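Local structure of IroE protein (Escherichia coli, 2GZS) at residues Val29-Pro34 with Pro130-Gly135. The protein catalyses the hydrolysis of enterobactin and its C-glucosylated forms, preferring the iron-free siderophores and tending to cut the trilactone once to give linear trimers. Residues are numbered along the deposited sequence; the frame is centred on the assembly and turned at random.
Sequences VWTAVP and PKVEQG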
ATOM      1  N   VAL A  29       7.421   7.888  -9.626  1.00 10.63           N
ATOM      2  CA  VAL A  29       6.187   7.997  -8.859  1.00  8.81           C
ATOM      3  C   VAL A  29       5.140   8.642  -9.781  1.00 13.38           C
ATOM      4  O   VAL A  29       5.363   9.756 -10.290  1.00 13.37           O
ATOM      5  CB  VAL A  29       6.371   8.826  -7.585  1.00 12.56           C
ATOM      6  CG1 VAL A  29       5.036   9.002  -6.842  1.00 12.45           C
ATOM      7  CG2 VAL A  29       7.455   8.127  -6.751  1.00  9.03           C
ATOM      8  N   TRP A  30       4.046   7.921  -9.973  1.00 10.41           N
ATOM      9  CA  TRP A  30       2.957   8.456 -10.792  1.00 11.67           C
ATOM     10  C   TRP A  30       1.850   8.935  -9.857  1.00 13.94           C
ATOM     11  O   TRP A  30       1.441   8.264  -8.891  1.00 12.62           O
ATOM     12  CB  TRP A  30       2.354   7.433 -11.732  1.00 10.67           C
ATOM     13  CG  TRP A  30       3.242   6.956 -12.814  1.00 14.20           C
ATOM     14  CD1 TRP A  30       3.276   7.478 -14.087  1.00 15.99           C
ATOM     15  CD2 TRP A  30       4.210   5.891 -12.793  1.00 12.39           C
ATOM     16  NE1 TRP A  30       4.212   6.793 -14.840  1.00 18.37           N
ATOM     17  CE2 TRP A  30       4.794   5.815 -14.052  1.00 15.01           C
ATOM     18  CE3 TRP A  30       4.606   5.007 -11.752  1.00 11.87           C
ATOM     19  CZ2 TRP A  30       5.765   4.886 -14.360  1.00 19.75           C
ATOM     20  CZ3 TRP A  30       5.598   4.072 -12.073  1.00 14.90           C
ATOM     21  CH2 TRP A  30       6.168   4.024 -13.347  1.00 18.66           C
ATOM     22  N   THR A  31       1.351  10.139 -10.122  1.00 11.55           N
ATOM     23  CA  THR A  31       0.205  10.675  -9.412  1.00 11.45           C
ATOM     24  C   THR A  31      -0.986  10.774 -10.368  1.00 12.97           C
ATOM     25  O   THR A  31      -0.863  11.454 -11.407  1.00 14.91           O
ATOM     26  CB  THR A  31       0.511  12.033  -8.769  1.00 13.56           C
ATOM     27  OG1 THR A  31       1.630  11.873  -7.872  1.00 17.72           O
ATOM     28  CG2 THR A  31      -0.630  12.495  -7.876  1.00 16.57           C
ATOM     29  N   ALA A  32      -2.083  10.103 -10.097  1.00 11.15           N
ATOM     30  CA  ALA A  32      -3.292  10.099 -10.886  1.00 11.06           C
ATOM     31  C   ALA A  32      -4.326  10.903 -10.122  1.00  9.12           C
ATOM     32  O   ALA A  32      -4.729  10.541  -9.031  1.00 11.06           O
ATOM     33  CB  ALA A  32      -3.803   8.674 -11.187  1.00 12.04           C
ATOM     34  N   VAL A  33      -4.779  12.044 -10.713  1.00 11.60           N
ATOM     35  CA  VAL A  33      -5.727  12.939 -10.054  1.00 12.83           C
ATOM     36  C   VAL A  33      -7.072  12.837 -10.786  1.00 11.19           C
ATOM     37  O   VAL A  33      -7.041  12.916 -12.031  1.00 11.64           O
ATOM     38  CB  VAL A  33      -5.251  14.400 -10.100  1.00 11.30           C
ATOM     39  CG1 VAL A  33      -6.263  15.317  -9.471  1.00 14.87           C
ATOM     40  CG2 VAL A  33      -3.892  14.595  -9.383  1.00 14.75           C
ATOM     41  N   PRO A  34      -8.172  12.666 -10.100  1.00 12.11           N
ATOM     42  CA  PRO A  34      -9.474  12.575 -10.789  1.00 12.09           C
ATOM     43  C   PRO A  34      -9.768  13.866 -11.577  1.00 13.06           C
ATOM     44  O   PRO A  34      -9.372  14.948 -11.170  1.00 13.86           O
ATOM     45  CB  PRO A  34     -10.454  12.417  -9.657  1.00 14.56           C
ATOM     46  CG  PRO A  34      -9.638  11.827  -8.509  1.00 14.43           C
ATOM     47  CD  PRO A  34      -8.312  12.535  -8.624  1.00 11.91           C
ATOM     48  N   PRO A 130       4.806  14.648   0.706  1.00 14.20           N
ATOM     49  CA  PRO A 130       4.640  16.111   0.758  1.00 14.92           C
ATOM     50  C   PRO A 130       4.767  16.746  -0.611  1.00 18.85           C
ATOM     51  O   PRO A 130       4.158  17.812  -0.835  1.00 23.15           O
ATOM     52  CB  PRO A 130       5.769  16.603   1.669  1.00 19.54           C
ATOM     53  CG  PRO A 130       6.044  15.413   2.554  1.00 20.12           C
ATOM     54  CD  PRO A 130       5.889  14.232   1.617  1.00 18.34           C
ATOM     55  N   LYS A 131       5.566  16.160  -1.468  1.00 12.36           N
ATOM     56  CA  LYS A 131       5.727  16.727  -2.794  1.00 13.41           C
ATOM     57  C   LYS A 131       4.489  16.414  -3.617  1.00 19.46           C
ATOM     58  O   LYS A 131       3.939  17.336  -4.249  1.00 16.21           O
ATOM     59  CB  LYS A 131       7.014  16.160  -3.414  1.00 15.79           C
ATOM     60  CG  LYS A 131       7.245  16.523  -4.875  1.00 16.81           C
ATOM     61  CD  LYS A 131       6.992  18.004  -5.050  1.00 20.75           C
ATOM     62  CE  LYS A 131       8.098  18.914  -4.566  1.00 41.50           C
ATOM     63  NZ  LYS A 131       7.751  20.367  -4.651  1.00 44.42           N
ATOM     64  N   VAL A 132       4.036  15.150  -3.677  1.00 12.65           N
ATOM     65  CA  VAL A 132       2.963  14.876  -4.638  1.00 14.07           C
ATOM     66  C   VAL A 132       1.625  15.448  -4.126  1.00 15.21           C
ATOM     67  O   VAL A 132       0.750  15.662  -5.006  1.00 14.73           O
ATOM     68  CB  VAL A 132       2.865  13.370  -4.962  1.00 17.15           C
ATOM     69  CG1 VAL A 132       4.199  12.811  -5.466  1.00 17.90           C
ATOM     70  CG2 VAL A 132       2.395  12.628  -3.732  1.00 14.29           C
ATOM     71  N   GLU A 133       1.430  15.735  -2.848  1.00 11.75           N
ATOM     72  CA  GLU A 133       0.197  16.335  -2.367  1.00 10.77           C
ATOM     73  C   GLU A 133       0.155  17.863  -2.531  1.00 18.70           C
ATOM     74  O   GLU A 133      -0.932  18.444  -2.338  1.00 15.75           O
ATOM     75  CB  GLU A 133       0.040  15.974  -0.865  1.00 11.47           C
ATOM     76  CG  GLU A 133      -0.349  14.485  -0.767  1.00  9.78           C
ATOM     77  CD  GLU A 133      -0.725  14.083   0.641  1.00 18.37           C
ATOM     78  OE1 GLU A 133      -1.087  14.878   1.561  1.00 18.08           O
ATOM     79  OE2 GLU A 133      -0.660  12.840   0.958  1.00 18.63           O
ATOM     80  N   GLN A 134       1.300  18.491  -2.858  1.00 16.31           N
ATOM     81  CA  GLN A 134       1.275  19.944  -3.041  1.00 17.88           C
ATOM     82  C   GLN A 134       0.335  20.295  -4.164  1.00 16.19           C
ATOM     83  O   GLN A 134       0.228  19.743  -5.240  1.00 17.41           O
ATOM     84  CB  GLN A 134       2.709  20.428  -3.335  1.00 23.35           C
ATOM     85  CG  GLN A 134       3.616  20.357  -2.125  1.00 29.47           C
ATOM     86  CD  GLN A 134       5.043  20.705  -2.528  1.00 46.56           C
ATOM     87  OE1 GLN A 134       5.256  21.241  -3.609  1.00 34.66           O
ATOM     88  NE2 GLN A 134       5.983  20.393  -1.650  1.00 78.09           N
ATOM     89  N   GLY A 135      -0.449  21.342  -3.894  1.00 17.02           N
ATOM     90  CA  GLY A 135      -1.334  21.753  -4.984  1.00 18.22           C
ATOM     91  C   GLY A 135      -2.605  20.929  -5.092  1.00 21.79           C
ATOM     92  O   GLY A 135      -3.418  21.171  -6.023  1.00 24.37           O
TER
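Val132 is the residue of 130-135 that touches strand 29-34, and it meets Thr31 and Val29 there. Before it, Lys131 bonds within its own segment. Its NZ donates a hydrogen bond of 2.8 Å to OE1 of Gln134. The donor sits at 110° to the C=O bond and is tilted out of the carbonyl plane. A backbone bond from Gln134 N to Lys131 O, 3.2 Å long, joins the same two residues.

Thr31 and Val132 have the closest CA atoms of the two segments, 6.9 Å apart. The CB of Val132 is 3.5 Å from OG1 of Thr31. Its CG1 is nearly as close to that oxygen, at 3.6 Å. The hydroxyl rests against aliphatic carbon; no hydrogen bond joins the two segments. Thr31 has OG1 anti to its carbonyl carbon (chi1 -58°), which brings the oxygen up to the valine. The same CG1 of Val132 also reaches CG1 of Val29, 4.1 Å away. The two valines cross at about a right angle. Val132 thus spans two strand residues on one face of the sheet, and Tyr47 of strand 43-48 touches it too.

The CB of Glu133 points away from strand 29-34. Its carboxylate forms a salt bridge with Arg143 and a hydrogen bond with Tyr47, which tie this part of the chain to strands 143-148 and 43-48.

The contact is small, burying 110 Å² in all, and lies away from the active site. It sets the C-terminal end of helix 117-132 against strand 26-34, the second strand of the sheet. The strand order 1-2-4-3-5-6-7-8 with an antiparallel second strand, covered by helices, is that of the alpha/beta-hydrolase fold, to which this esterase D family member belongs.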